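Local coordinates for Mgp-operon protein 3 (Mycoplasma pneumoniae, PDB 6RJ1) that probably acts as a surface adhesin, the P40/P90 protein that accompanies P1 in attaching this mycoplasma to human host cells, at residues N176-A180 and I760-S765; D224-R230 and S244-G250. All coordinates share one frame; numbering follows the deposited sequence.

How the interactions relate
Interactions 1 and 2 are neighbours, with centres about 14 Å apart, and both are partly buried. The 224-230/244-250 contact joins pieces only 14 residues apart in sequence and is nested inside the long excursion closed by the 176-180/760-765 contact, which spans 580 residues. Their chemistry differs: interaction 1 relies on close packing of Ala177 and Ala180 against Ile760 and Ser761 and a weak bond from the Asn176 amide, interaction 2 mainly on backbone polar groups, three of its residues being glycines, with lysines at its outer side. Ser244 joins the two. Its N probably bonds to Ala177 O at 2.9 Å, and its OG probably to Gly178 O, so helix 176-179 is held by both contacts.

Interaction 1. Residues N176-A180 and I760-S765; sequences NAGLA and ISTLES
Asn176, Ala177 and Ala180 form a mixed contact with Ile760, Ser761 and Leu763, part van der Waals and part amide, where the short helix 176-179 meets a loop between strands 723-732 and 779-786. Ala180 CB lies over the start of the loop, 3.7 Å from Ile760 CB and 3.9 Å from Ser761 CB. CG2 of Ile760, anti to the backbone N (CG1 at chi1 -49°), points at Asn176 O, 3.2 Å away, and stays 3.9 Å from Ala180 CB. Ala177 CA comes to 3.9 Å from Ser761 CA. The loop residues form a type I beta turn, closed by Leu763 N to Ile760 O at 3.1 Å; the Asn742 side chain bonds to Thr762 O within it and to Glu764 N just after. Ile760 and Leu763 also pack on helix 666-673 of the MgpC adhesin region, a family of the beta-propeller clan. The single polar link across the contact is weak: Asn176 ND2 donates to Leu763 O at 3.2 Å. Leu763 CD2 slants past the same amide nitrogen, with Ser765 CB also near it. Asn176 OD1 takes the backbone N of Ser774, which fixes the rotation of the amide, while Ser761 OG turns to Asp664.

Interaction 2. Residues D224-R230 and S244-G250; sequences DKGRAYR and STKEGKG
Ser244 receives Arg227 N on its OG at 3.1 Å, while the same OG bonds to Gly178 O; Arg227 CG also rests against this hydroxyl, and its guanidinium runs on to Glu240 and Glu167. At Thr245 and Lys246 the carbonyl oxygens meet the aliphatic chain of Lys225, which lies alongside with CD 4.1 Å from Thr245 O. Glu247 offers its O to Gly226 N, a weak, bent bond at 2.9 Å. Gly248, without a side chain, lies close to Gly226 O (Gly248 CA at 3.4 Å) and gives its O to a CA-H...O contact with Lys225 CA. The Lys249 side chain touches Glu260 of helix 253-267; its NZ is 5.9 Å from Lys225 NZ, two like charges not in contact. Gly250 is held at both polar atoms. Its N donates to Gly226 O at 2.9 Å, reaching it from above the carbonyl plane. Its O takes Tyr229 N at 3.1 Å and, in the carbonyl plane (C=O...N angle 153°), Arg230 NH2; that guanidinium nitrogen also grips Tyr229 O. The result is an irregular loop-to-loop hydrogen-bond network tying strand 229-230, which pairs antiparallel with strand 165-167 in a mixed sheet, to the segment leading into helix 253-267.

Interaction 1. Residues N176-A180 and I760-S765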
loop_
_atom_site.group_PDB
_atom_site.type_symbol
_atom_site.label_atom_id
_atom_site.label_comp_id
_atom_site.label_asym_id
_atom_site.label_seq_id
_atom_site.Cartn_x
_atom_site.Cartn_y
_atom_site.Cartn_z
ATOM N N ASN A 176 -9.404 -8.688 13.157
ATOM C CA ASN A 176 -10.052 -9.355 12.017
ATOM C C ASN A 176 -11.557 -9.038 11.904
ATOM O O ASN A 176 -12.009 -8.712 10.810
ATOM C CB ASN A 176 -9.813 -10.880 12.065
ATOM C CG ASN A 176 -8.484 -11.336 11.511
ATOM O OD1 ASN A 176 -7.848 -10.680 10.665
ATOM N ND2 ASN A 176 -8.051 -12.498 11.957
ATOM N N ALA A 177 -12.317 -9.093 13.032
ATOM C CA ALA A 177 -13.753 -8.779 13.067
ATOM C C ALA A 177 -14.025 -7.301 12.741
ATOM O O ALA A 177 -15.086 -6.969 12.200
ATOM C CB ALA A 177 -14.341 -9.139 14.416
ATOM N N GLY A 178 -13.051 -6.442 13.048
ATOM C CA GLY A 178 -13.097 -5.022 12.734
ATOM C C GLY A 178 -13.094 -4.808 11.233
ATOM O O GLY A 178 -13.710 -3.864 10.757
ATOM N N LEU A 179 -12.424 -5.691 10.461
ATOM C CA LEU A 179 -12.399 -5.601 9.000
ATOM C C LEU A 179 -13.675 -6.173 8.353
ATOM O O LEU A 179 -14.017 -5.784 7.233
ATOM C CB LEU A 179 -11.155 -6.305 8.421
ATOM C CG LEU A 179 -9.810 -5.554 8.344
ATOM C CD1 LEU A 179 -9.963 -4.024 8.318
ATOM C CD2 LEU A 179 -8.869 -6.011 9.399
ATOM N N ALA A 180 -14.362 -7.101 9.057
ATOM C CA ALA A 180 -15.568 -7.802 8.597
ATOM C C ALA A 180 -16.804 -6.911 8.434
ATOM O O ALA A 180 -17.280 -6.327 9.404
ATOM C CB ALA A 180 -15.879 -8.980 9.515
ATOM N N ILE A 760 -14.674 -13.750 7.971
ATOM C CA ILE A 760 -13.682 -12.794 8.493
ATOM C C ILE A 760 -13.822 -12.606 10.013
ATOM O O ILE A 760 -12.831 -12.716 10.741
ATOM C CB ILE A 760 -13.693 -11.440 7.721
ATOM C CG1 ILE A 760 -13.637 -11.640 6.192
ATOM C CG2 ILE A 760 -12.566 -10.526 8.197
ATOM C CD1 ILE A 760 -13.953 -10.394 5.385
ATOM N N SER A 761 -15.059 -12.365 10.480
ATOM C CA SER A 761 -15.365 -12.148 11.889
ATOM C C SER A 761 -15.003 -13.334 12.785
ATOM O O SER A 761 -14.676 -13.109 13.947
ATOM C CB SER A 761 -16.822 -11.734 12.073
ATOM O OG SER A 761 -17.705 -12.685 11.505
ATOM N N THR A 762 -15.023 -14.580 12.254
ATOM C CA THR A 762 -14.693 -15.779 13.051
ATOM C C THR A 762 -13.210 -16.195 12.921
ATOM O O THR A 762 -12.745 -17.024 13.710
ATOM C CB THR A 762 -15.657 -16.936 12.773
ATOM O OG1 THR A 762 -15.512 -17.372 11.423
ATOM C CG2 THR A 762 -17.104 -16.570 13.066
ATOM N N LEU A 763 -12.468 -15.585 11.963
ATOM C CA LEU A 763 -11.041 -15.820 11.735
ATOM C C LEU A 763 -10.244 -15.306 12.936
ATOM O O LEU A 763 -10.441 -14.165 13.374
ATOM C CB LEU A 763 -10.573 -15.137 10.435
ATOM C CG LEU A 763 -9.223 -15.587 9.857
ATOM C CD1 LEU A 763 -9.334 -16.939 9.164
ATOM C CD2 LEU A 763 -8.682 -14.560 8.887
ATOM N N GLU A 764 -9.384 -16.188 13.489
ATOM C CA GLU A 764 -8.535 -15.959 14.662
ATOM C C GLU A 764 -7.094 -15.707 14.224
ATOM O O GLU A 764 -6.495 -16.559 13.559
ATOM C CB GLU A 764 -8.573 -17.184 15.602
ATOM C CG GLU A 764 -9.928 -17.498 16.220
ATOM C CD GLU A 764 -10.035 -18.860 16.893
ATOM O OE1 GLU A 764 -11.104 -19.500 16.760
ATOM O OE2 GLU A 764 -9.057 -19.292 17.549
ATOM N N SER A 765 -6.525 -14.565 14.619
ATOM C CA SER A 765 -5.144 -14.249 14.270
ATOM C C SER A 765 -4.159 -14.812 15.281
ATOM O O SER A 765 -4.346 -14.640 16.491
ATOM C CB SER A 765 -4.947 -12.745 14.135
ATOM O OG SER A 765 -3.570 -12.413 14.028
#

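Interaction 2. Residues D224-R230 and S244-G250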
loop_
_atom_site.group_PDB
_atom_site.type_symbol
_atom_site.label_atom_id
_atom_site.label_comp_id
_atom_site.label_asym_id
_atom_site.label_seq_id
_atom_site.Cartn_x
_atom_site.Cartn_y
_atom_site.Cartn_z
ATOM N N ASP A 224 -23.499 0.596 5.911
ATOM C CA ASP A 224 -24.283 1.194 6.998
ATOM C C ASP A 224 -23.621 1.122 8.385
ATOM O O ASP A 224 -23.898 1.968 9.240
ATOM C CB ASP A 224 -25.695 0.574 7.039
ATOM C CG ASP A 224 -25.760 -0.910 7.365
ATOM O OD1 ASP A 224 -24.850 -1.657 6.931
ATOM O OD2 ASP A 224 -26.744 -1.331 8.038
ATOM N N LYS A 225 -22.783 0.096 8.611
ATOM C CA LYS A 225 -22.072 -0.151 9.871
ATOM C C LYS A 225 -20.582 -0.346 9.601
ATOM O O LYS A 225 -20.178 -0.526 8.443
ATOM C CB LYS A 225 -22.636 -1.412 10.571
ATOM C CG LYS A 225 -24.056 -1.254 11.091
ATOM C CD LYS A 225 -24.551 -2.515 11.786
ATOM C CE LYS A 225 -25.753 -2.259 12.666
ATOM N NZ LYS A 225 -26.981 -1.970 11.877
ATOM N N GLY A 226 -19.791 -0.325 10.675
ATOM C CA GLY A 226 -18.356 -0.575 10.624
ATOM C C GLY A 226 -17.431 0.618 10.576
ATOM O O GLY A 226 -17.844 1.758 10.832
ATOM N N ARG A 227 -16.150 0.334 10.235
ATOM C CA ARG A 227 -15.047 1.294 10.080
ATOM C C ARG A 227 -15.487 2.452 9.197
ATOM O O ARG A 227 -16.202 2.251 8.206
ATOM C CB ARG A 227 -13.795 0.651 9.458
ATOM C CG ARG A 227 -13.549 -0.818 9.789
ATOM C CD ARG A 227 -12.178 -1.071 10.396
ATOM N NE ARG A 227 -11.117 -0.522 9.560
ATOM C CZ ARG A 227 -10.146 0.267 9.997
ATOM N NH1 ARG A 227 -9.250 0.749 9.156
ATOM N NH2 ARG A 227 -10.055 0.568 11.284
ATOM N N ALA A 228 -15.088 3.668 9.577
ATOM C CA ALA A 228 -15.481 4.872 8.879
ATOM C C ALA A 228 -14.956 4.980 7.459
ATOM O O ALA A 228 -13.808 4.634 7.178
ATOM C CB ALA A 228 -15.083 6.089 9.676
ATOM N N TYR A 229 -15.843 5.432 6.566
ATOM C CA TYR A 229 -15.597 5.786 5.181
ATOM C C TYR A 229 -15.948 7.254 5.165
ATOM O O TYR A 229 -17.037 7.635 5.625
ATOM C CB TYR A 229 -16.496 5.000 4.220
ATOM C CG TYR A 229 -15.992 3.603 3.953
ATOM C CD1 TYR A 229 -14.995 3.368 3.004
ATOM C CD2 TYR A 229 -16.494 2.515 4.660
ATOM C CE1 TYR A 229 -14.517 2.081 2.762
ATOM C CE2 TYR A 229 -16.027 1.224 4.424
ATOM C CZ TYR A 229 -15.040 1.009 3.472
ATOM O OH TYR A 229 -14.589 -0.274 3.245
ATOM N N ARG A 230 -15.005 8.100 4.762
ATOM C CA ARG A 230 -15.282 9.527 4.804
ATOM C C ARG A 230 -14.973 10.233 3.489
ATOM O O ARG A 230 -14.136 9.774 2.708
ATOM C CB ARG A 230 -14.533 10.200 5.984
ATOM C CG ARG A 230 -14.939 9.746 7.388
ATOM C CD ARG A 230 -16.241 10.364 7.860
ATOM N NE ARG A 230 -16.626 9.921 9.205
ATOM C CZ ARG A 230 -17.380 8.851 9.459
ATOM N NH1 ARG A 230 -17.674 8.521 10.709
ATOM N NH2 ARG A 230 -17.831 8.095 8.462
ATOM N N SER A 244 -17.033 -4.918 12.957
ATOM C CA SER A 244 -17.723 -4.057 11.997
ATOM C C SER A 244 -19.070 -4.615 11.509
ATOM O O SER A 244 -19.804 -3.937 10.783
ATOM C CB SER A 244 -16.813 -3.719 10.829
ATOM O OG SER A 244 -15.994 -2.620 11.175
ATOM N N THR A 245 -19.393 -5.840 11.926
ATOM C CA THR A 245 -20.643 -6.524 11.636
ATOM C C THR A 245 -21.675 -6.105 12.705
ATOM O O THR A 245 -22.884 -6.217 12.483
ATOM C CB THR A 245 -20.343 -8.040 11.487
ATOM O OG1 THR A 245 -20.171 -8.345 10.102
ATOM C CG2 THR A 245 -21.396 -8.961 12.125
ATOM N N LYS A 246 -21.186 -5.561 13.837
ATOM C CA LYS A 246 -22.013 -5.161 14.978
ATOM C C LYS A 246 -21.985 -3.666 15.302
ATOM O O LYS A 246 -23.037 -3.091 15.578
ATOM C CB LYS A 246 -21.633 -5.992 16.218
ATOM C CG LYS A 246 -22.231 -7.392 16.183
ATOM C CD LYS A 246 -21.421 -8.401 16.992
ATOM C CE LYS A 246 -22.107 -9.748 17.108
ATOM N NZ LYS A 246 -22.207 -10.458 15.802
ATOM N N GLU A 247 -20.794 -3.047 15.286
ATOM C CA GLU A 247 -20.637 -1.632 15.631
ATOM C C GLU A 247 -20.068 -0.790 14.487
ATOM O O GLU A 247 -19.729 -1.332 13.435
ATOM C CB GLU A 247 -19.814 -1.466 16.930
ATOM C CG GLU A 247 -20.491 -2.032 18.175
ATOM C CD GLU A 247 -21.865 -1.508 18.564
ATOM O OE1 GLU A 247 -22.598 -2.257 19.251
ATOM O OE2 GLU A 247 -22.208 -0.357 18.208
ATOM N N GLY A 248 -19.994 0.523 14.703
ATOM C CA GLY A 248 -19.537 1.489 13.713
ATOM C C GLY A 248 -20.696 2.006 12.877
ATOM O O GLY A 248 -21.796 1.442 12.916
ATOM N N LYS A 249 -20.468 3.090 12.122
ATOM C CA LYS A 249 -21.503 3.684 11.268
ATOM C C LYS A 249 -21.133 3.689 9.768
ATOM O O LYS A 249 -21.892 4.211 8.956
ATOM C CB LYS A 249 -21.896 5.090 11.763
ATOM C CG LYS A 249 -22.651 5.091 13.081
ATOM C CD LYS A 249 -24.047 4.497 12.964
ATOM C CE LYS A 249 -24.569 3.995 14.284
ATOM N NZ LYS A 249 -25.920 3.384 14.140
ATOM N N GLY A 250 -20.001 3.078 9.421
ATOM C CA GLY A 250 -19.526 2.988 8.047
ATOM C C GLY A 250 -19.388 4.342 7.389
ATOM O O GLY A 250 -18.658 5.202 7.895
#